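Local coordinates for citrate lyase, subunit 1 (Methanosaeta concilii, PDB 6HXI), which forms a subunit of ATP citrate lyase and probably takes part in the ATP-dependent conversion of citrate and coenzyme A into oxaloacetate and acetyl-CoA, at residues C[7-12]-C[105-110]; C[56-61]-C[83-88]. All coordinates share one frame; numbering follows the deposited sequence.

Contact 1 (C[7-12]-C[105-110]); sequences REYDAK and YFLIEP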
loop_
_atom_site.group_PDB
_atom_site.type_symbol
_atom_site.label_atom_id
_atom_site.label_comp_id
_atom_site.label_asym_id
_atom_site.label_seq_id
_atom_site.Cartn_x
_atom_site.Cartn_y
_atom_site.Cartn_z
ATOM N N ARG C 7 26.641 61.075 -9.335
ATOM C CA ARG C 7 27.869 61.855 -9.258
ATOM C C ARG C 7 28.566 61.844 -10.597
ATOM O O ARG C 7 28.514 60.845 -11.328
ATOM C CB ARG C 7 28.831 61.320 -8.182
ATOM C CG ARG C 7 28.282 61.440 -6.781
ATOM C CD ARG C 7 29.353 61.390 -5.714
ATOM N NE ARG C 7 28.792 60.915 -4.447
ATOM C CZ ARG C 7 28.080 61.665 -3.607
ATOM N NH1 ARG C 7 27.579 61.136 -2.498
ATOM N NH2 ARG C 7 27.838 62.941 -3.886
ATOM N N GLU C 8 29.205 62.980 -10.915
ATOM C CA GLU C 8 30.025 63.199 -12.110
ATOM C C GLU C 8 31.063 62.062 -12.175
ATOM O O GLU C 8 31.305 61.525 -13.251
ATOM C CB GLU C 8 30.721 64.565 -12.000
ATOM C CG GLU C 8 31.284 65.110 -13.300
ATOM C CD GLU C 8 31.919 66.488 -13.190
ATOM O OE1 GLU C 8 31.420 67.327 -12.402
ATOM O OE2 GLU C 8 32.907 66.736 -13.917
ATOM N N TYR C 9 31.620 61.665 -11.002
ATOM C CA TYR C 9 32.575 60.568 -10.824
ATOM C C TYR C 9 32.023 59.271 -11.428
ATOM O O TYR C 9 32.697 58.645 -12.250
ATOM C CB TYR C 9 32.913 60.391 -9.325
ATOM C CG TYR C 9 33.730 59.156 -9.012
ATOM C CD1 TYR C 9 35.067 59.068 -9.386
ATOM C CD2 TYR C 9 33.165 58.074 -8.343
ATOM C CE1 TYR C 9 35.827 57.933 -9.101
ATOM C CE2 TYR C 9 33.904 56.918 -8.087
ATOM C CZ TYR C 9 35.241 56.859 -8.455
ATOM O OH TYR C 9 36.003 55.742 -8.193
ATOM N N ASP C 10 30.773 58.923 -11.074
ATOM C CA ASP C 10 30.058 57.737 -11.520
ATOM C C ASP C 10 29.698 57.778 -13.013
ATOM O O ASP C 10 29.889 56.778 -13.717
ATOM C CB ASP C 10 28.812 57.528 -10.645
ATOM C CG ASP C 10 29.105 57.296 -9.165
ATOM O OD1 ASP C 10 30.084 56.574 -8.852
ATOM O OD2 ASP C 10 28.313 57.780 -8.318
ATOM N N ALA C 11 29.212 58.945 -13.503
ATOM C CA ALA C 11 28.824 59.153 -14.903
ATOM C C ALA C 11 30.040 59.036 -15.857
ATOM O O ALA C 11 29.965 58.348 -16.880
ATOM C CB ALA C 11 28.144 60.506 -15.051
ATOM N N LYS C 12 31.167 59.674 -15.482
ATOM C CA LYS C 12 32.428 59.657 -16.226
ATOM C C LYS C 12 33.057 58.265 -16.200
ATOM O O LYS C 12 33.638 57.853 -17.202
ATOM C CB LYS C 12 33.406 60.707 -15.683
ATOM C CG LYS C 12 33.062 62.117 -16.129
ATOM C CD LYS C 12 33.961 63.148 -15.508
ATOM C CE LYS C 12 33.834 64.439 -16.269
ATOM N NZ LYS C 12 34.673 65.509 -15.688
ATOM N N TYR C 105 31.667 65.719 -0.762
ATOM C CA TYR C 105 32.172 64.904 -1.873
ATOM C C TYR C 105 32.836 65.743 -2.948
ATOM O O TYR C 105 32.266 66.741 -3.390
ATOM C CB TYR C 105 31.081 63.982 -2.438
ATOM C CG TYR C 105 30.616 62.951 -1.430
ATOM C CD1 TYR C 105 31.268 61.728 -1.303
ATOM C CD2 TYR C 105 29.527 63.200 -0.595
ATOM C CE1 TYR C 105 30.863 60.786 -0.356
ATOM C CE2 TYR C 105 29.117 62.270 0.359
ATOM C CZ TYR C 105 29.783 61.060 0.470
ATOM O OH TYR C 105 29.359 60.127 1.390
ATOM N N PHE C 106 34.063 65.351 -3.334
ATOM C CA PHE C 106 34.888 66.065 -4.317
ATOM C C PHE C 106 35.488 65.137 -5.358
ATOM O O PHE C 106 36.010 64.068 -5.018
ATOM C CB PHE C 106 36.029 66.846 -3.621
ATOM C CG PHE C 106 35.572 67.875 -2.615
ATOM C CD1 PHE C 106 35.351 67.525 -1.287
ATOM C CD2 PHE C 106 35.360 69.194 -2.995
ATOM C CE1 PHE C 106 34.895 68.469 -0.364
ATOM C CE2 PHE C 106 34.909 70.139 -2.073
ATOM C CZ PHE C 106 34.685 69.771 -0.762
ATOM N N LEU C 107 35.449 65.562 -6.622
ATOM C CA LEU C 107 36.021 64.774 -7.704
ATOM C C LEU C 107 37.412 65.298 -8.086
ATOM O O LEU C 107 37.594 66.508 -8.258
ATOM C CB LEU C 107 35.072 64.752 -8.925
ATOM C CG LEU C 107 35.614 64.167 -10.250
ATOM C CD1 LEU C 107 35.760 62.638 -10.195
ATOM C CD2 LEU C 107 34.759 64.586 -11.417
ATOM N N ILE C 108 38.383 64.374 -8.209
ATOM C CA ILE C 108 39.742 64.680 -8.670
ATOM C C ILE C 108 39.969 63.994 -10.020
ATOM O O ILE C 108 39.725 62.793 -10.179
ATOM C CB ILE C 108 40.905 64.443 -7.655
ATOM C CG1 ILE C 108 40.511 64.880 -6.226
ATOM C CG2 ILE C 108 42.187 65.181 -8.124
ATOM C CD1 ILE C 108 41.379 64.311 -5.137
ATOM N N GLU C 109 40.392 64.787 -10.998
ATOM C CA GLU C 109 40.660 64.300 -12.345
ATOM C C GLU C 109 41.806 65.081 -13.037
ATOM O O GLU C 109 42.095 66.206 -12.619
ATOM C CB GLU C 109 39.370 64.330 -13.183
ATOM C CG GLU C 109 38.840 65.717 -13.507
ATOM C CD GLU C 109 37.624 65.744 -14.411
ATOM O OE1 GLU C 109 37.271 64.684 -14.978
ATOM O OE2 GLU C 109 37.033 66.836 -14.570
ATOM N N PRO C 110 42.439 64.529 -14.107
ATOM C CA PRO C 110 43.499 65.289 -14.796
ATOM C C PRO C 110 42.990 66.545 -15.510
ATOM O O PRO C 110 41.866 66.559 -16.014
ATOM C CB PRO C 110 44.071 64.279 -15.798
ATOM C CG PRO C 110 42.991 63.295 -16.022
ATOM C CD PRO C 110 42.230 63.204 -14.736
#

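Contact 2 (C[56-61]-C[83-88]); sequences LVVKPD and KEYLNE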
loop_
_atom_site.group_PDB
_atom_site.type_symbol
_atom_site.label_atom_id
_atom_site.label_comp_id
_atom_site.label_asym_id
_atom_site.label_seq_id
_atom_site.Cartn_x
_atom_site.Cartn_y
_atom_site.Cartn_z
ATOM N N LEU C 56 46.088 68.453 -12.046
ATOM C CA LEU C 56 44.734 68.132 -11.619
ATOM C C LEU C 56 43.690 69.250 -11.701
ATOM O O LEU C 56 44.001 70.417 -11.963
ATOM C CB LEU C 56 44.784 67.600 -10.164
ATOM C CG LEU C 56 45.824 66.529 -9.830
ATOM C CD1 LEU C 56 45.881 66.302 -8.367
ATOM C CD2 LEU C 56 45.533 65.205 -10.532
ATOM N N VAL C 57 42.422 68.824 -11.505
ATOM C CA VAL C 57 41.180 69.587 -11.366
ATOM C C VAL C 57 40.439 68.938 -10.176
ATOM O O VAL C 57 40.259 67.716 -10.146
ATOM C CB VAL C 57 40.291 69.606 -12.649
ATOM C CG1 VAL C 57 38.981 70.352 -12.417
ATOM C CG2 VAL C 57 41.025 70.220 -13.827
ATOM N N VAL C 58 40.045 69.745 -9.198
ATOM C CA VAL C 58 39.294 69.245 -8.053
ATOM C C VAL C 58 38.081 70.171 -7.838
ATOM O O VAL C 58 38.221 71.396 -7.799
ATOM C CB VAL C 58 40.157 68.935 -6.786
ATOM C CG1 VAL C 58 41.029 70.110 -6.362
ATOM C CG2 VAL C 58 39.318 68.407 -5.625
ATOM N N LYS C 59 36.884 69.568 -7.824
ATOM C CA LYS C 59 35.600 70.261 -7.721
ATOM C C LYS C 59 34.571 69.458 -6.897
ATOM O O LYS C 59 34.632 68.222 -6.909
ATOM C CB LYS C 59 35.048 70.572 -9.134
ATOM C CG LYS C 59 34.960 69.366 -10.078
ATOM C CD LYS C 59 34.734 69.787 -11.517
ATOM C CE LYS C 59 35.168 68.717 -12.479
ATOM N NZ LYS C 59 34.665 68.968 -13.860
ATOM N N PRO C 60 33.605 70.119 -6.196
ATOM C CA PRO C 60 32.604 69.349 -5.435
ATOM C C PRO C 60 31.622 68.577 -6.331
ATOM O O PRO C 60 31.125 69.120 -7.322
ATOM C CB PRO C 60 31.908 70.407 -4.570
ATOM C CG PRO C 60 32.100 71.679 -5.295
ATOM C CD PRO C 60 33.371 71.577 -6.078
ATOM N N ASP C 61 31.377 67.297 -5.986
ATOM C CA ASP C 61 30.498 66.387 -6.714
ATOM C C ASP C 61 29.261 66.051 -5.870
ATOM O O ASP C 61 29.065 64.902 -5.470
ATOM C CB ASP C 61 31.276 65.122 -7.137
ATOM C CG ASP C 61 30.686 64.364 -8.316
ATOM O OD1 ASP C 61 29.615 64.784 -8.826
ATOM O OD2 ASP C 61 31.292 63.355 -8.733
ATOM N N LYS C 83 45.376 68.487 -2.229
ATOM C CA LYS C 83 45.159 68.142 -0.814
ATOM C C LYS C 83 44.879 69.385 0.032
ATOM O O LYS C 83 44.144 69.289 1.008
ATOM C CB LYS C 83 46.349 67.382 -0.225
ATOM C CG LYS C 83 46.574 65.973 -0.769
ATOM C CD LYS C 83 47.794 65.299 -0.110
ATOM C CE LYS C 83 49.159 65.803 -0.577
ATOM N NZ LYS C 83 50.174 65.923 0.527
ATOM N N GLU C 84 45.458 70.545 -0.349
ATOM C CA GLU C 84 45.234 71.832 0.317
ATOM C C GLU C 84 43.776 72.262 0.122
ATOM O O GLU C 84 43.126 72.643 1.093
ATOM C CB GLU C 84 46.195 72.912 -0.215
ATOM C CG GLU C 84 47.599 72.827 0.365
ATOM C CD GLU C 84 48.637 73.767 -0.223
ATOM O OE1 GLU C 84 48.304 74.537 -1.155
ATOM O OE2 GLU C 84 49.797 73.723 0.247
ATOM N N TYR C 85 43.254 72.159 -1.123
ATOM C CA TYR C 85 41.862 72.486 -1.463
ATOM C C TYR C 85 40.897 71.548 -0.720
ATOM O O TYR C 85 39.863 72.005 -0.238
ATOM C CB TYR C 85 41.642 72.431 -2.990
ATOM C CG TYR C 85 40.192 72.500 -3.423
ATOM C CD1 TYR C 85 39.418 71.345 -3.525
ATOM C CD2 TYR C 85 39.595 73.716 -3.742
ATOM C CE1 TYR C 85 38.082 71.397 -3.925
ATOM C CE2 TYR C 85 38.255 73.781 -4.142
ATOM C CZ TYR C 85 37.503 72.616 -4.232
ATOM O OH TYR C 85 36.180 72.644 -4.607
ATOM N N LEU C 86 41.243 70.248 -0.631
ATOM C CA LEU C 86 40.433 69.237 0.049
ATOM C C LEU C 86 40.446 69.429 1.577
ATOM O O LEU C 86 39.390 69.306 2.197
ATOM C CB LEU C 86 40.896 67.808 -0.302
ATOM C CG LEU C 86 40.909 67.378 -1.773
ATOM C CD1 LEU C 86 41.968 66.325 -1.999
ATOM C CD2 LEU C 86 39.550 66.857 -2.229
ATOM N N ASN C 87 41.630 69.726 2.179
ATOM C CA ASN C 87 41.777 69.939 3.629
ATOM C C ASN C 87 41.101 71.228 4.120
ATOM O O ASN C 87 40.770 71.330 5.302
ATOM C CB ASN C 87 43.250 69.894 4.069
ATOM C CG ASN C 87 43.745 68.520 4.476
ATOM O OD1 ASN C 87 44.076 67.671 3.640
ATOM N ND2 ASN C 87 43.851 68.289 5.780
ATOM N N GLU C 88 40.878 72.194 3.210
ATOM C CA GLU C 88 40.239 73.470 3.518
ATOM C C GLU C 88 38.719 73.418 3.338
ATOM O O GLU C 88 37.991 73.735 4.281
ATOM C CB GLU C 88 40.823 74.598 2.643
ATOM C CG GLU C 88 42.207 75.084 3.048
ATOM C CD GLU C 88 42.938 75.936 2.023
ATOM O OE1 GLU C 88 42.639 75.817 0.810
ATOM O OE2 GLU C 88 43.844 76.698 2.434
#

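Contact 1 (C[7-12]-C[105-110])
R7 with Y105, Y9 with L107, and K12 with E109 make a mixed helix-on-sheet contact within the ATP-grasp region: a cation-pi stack at one end, apolar packing in the middle and a salt-bridge network at the other. The first turn of helix 8-18 lies over strand 106-110; L107 and E109 of the strand, and Y105 just before it, point toward the helix. The guanidinium of R7 lies flat on the tyrosine ring, planes 18° and centres 3.8 Å apart, with NH1 over the middle of the ring face. R7 NH2 also bonds to D61 O, which helps fix the turn of the flat group. L107, branched and apolar, serves two neighbours: its CD1 meets the edge of the Y9 ring at CD1, 3.7 Å away, while its CD2 lies against the E8 carboxylate, 3.8 Å from OE2. Beyond it the extended chain of K12 brings NZ between two carboxylates, 2.8 Å from E109 OE1 on its syn side and 2.8 Å from E8 OE2 on its anti lone pair. With chi1 at 68°, E109 sets CG between its backbone N and carbonyl carbon, and the extended chain carries the carboxylate to the lysine. L213 O also accepts from K12, and K59 forms a salt bridge with E8 OE2. Since E8 OE2 and E109 OE2 come within 4.2 Å, the positive charges of K12 and K59 probably offset their repulsion.

Contact 2 (C[56-61]-C[83-88])
V58 and Y85 carry the contact, both methyls of the beta-branched valine meeting the tyrosine ring at CD1. V58 CG1 lies 3.5 Å from Y85 CD1 and V58 CG2 lies 3.6 Å from it, with CG2 also near CE1. The same CG2 reaches L86 CD2 at 3.7 Å, while the carbonyl oxygen of V58 sits over a face of the tyrosine ring. Y85 holds CG anti to the backbone N (chi1 169°), which sends the ring from the helix toward the strand and brings its OH to 3.3 Å from P60 CD. The polar end of the side chain is partly satisfied by a weak hydrogen bond between this hydroxyl and L72 O. An alanine in place of Y85 would probably open a gap beside V58 and P60 and leave L72 O without this partner. Further out, L74 packs on both V58 and Y85, and I108 of the neighbouring strand touches V58 and L86. Strand 56-60 and the 83-88 part of helix 79-89 run nearly parallel, at 13°, with axes 9.4 Å apart at closest approach: a helix laid along an antiparallel sheet, as in layered alpha/beta domains, here in the ATP-grasp part of the chain.

After the short strand 3-6 comes helix 8-18, and contact 1 later closes the long loop that brings strand 106-110 back to it. Contact 2 is nested inside that loop: strand 56-60 leads through strand 74-75 to helix 79-89, which returns to pack on it. Strands 56-60 and 106-110 are antiparallel neighbours, with a probable backbone hydrogen bond from L107 N to K59 O (2.8 Å). Helix 8-18 and helix 79-89 lie on opposite faces of the four-stranded sheet, with helix 8-18 also against strand 209-220 of the six-stranded one. The contacts also meet directly, D61 OD1 probably accepting from E8 N and F106 packing against Y85.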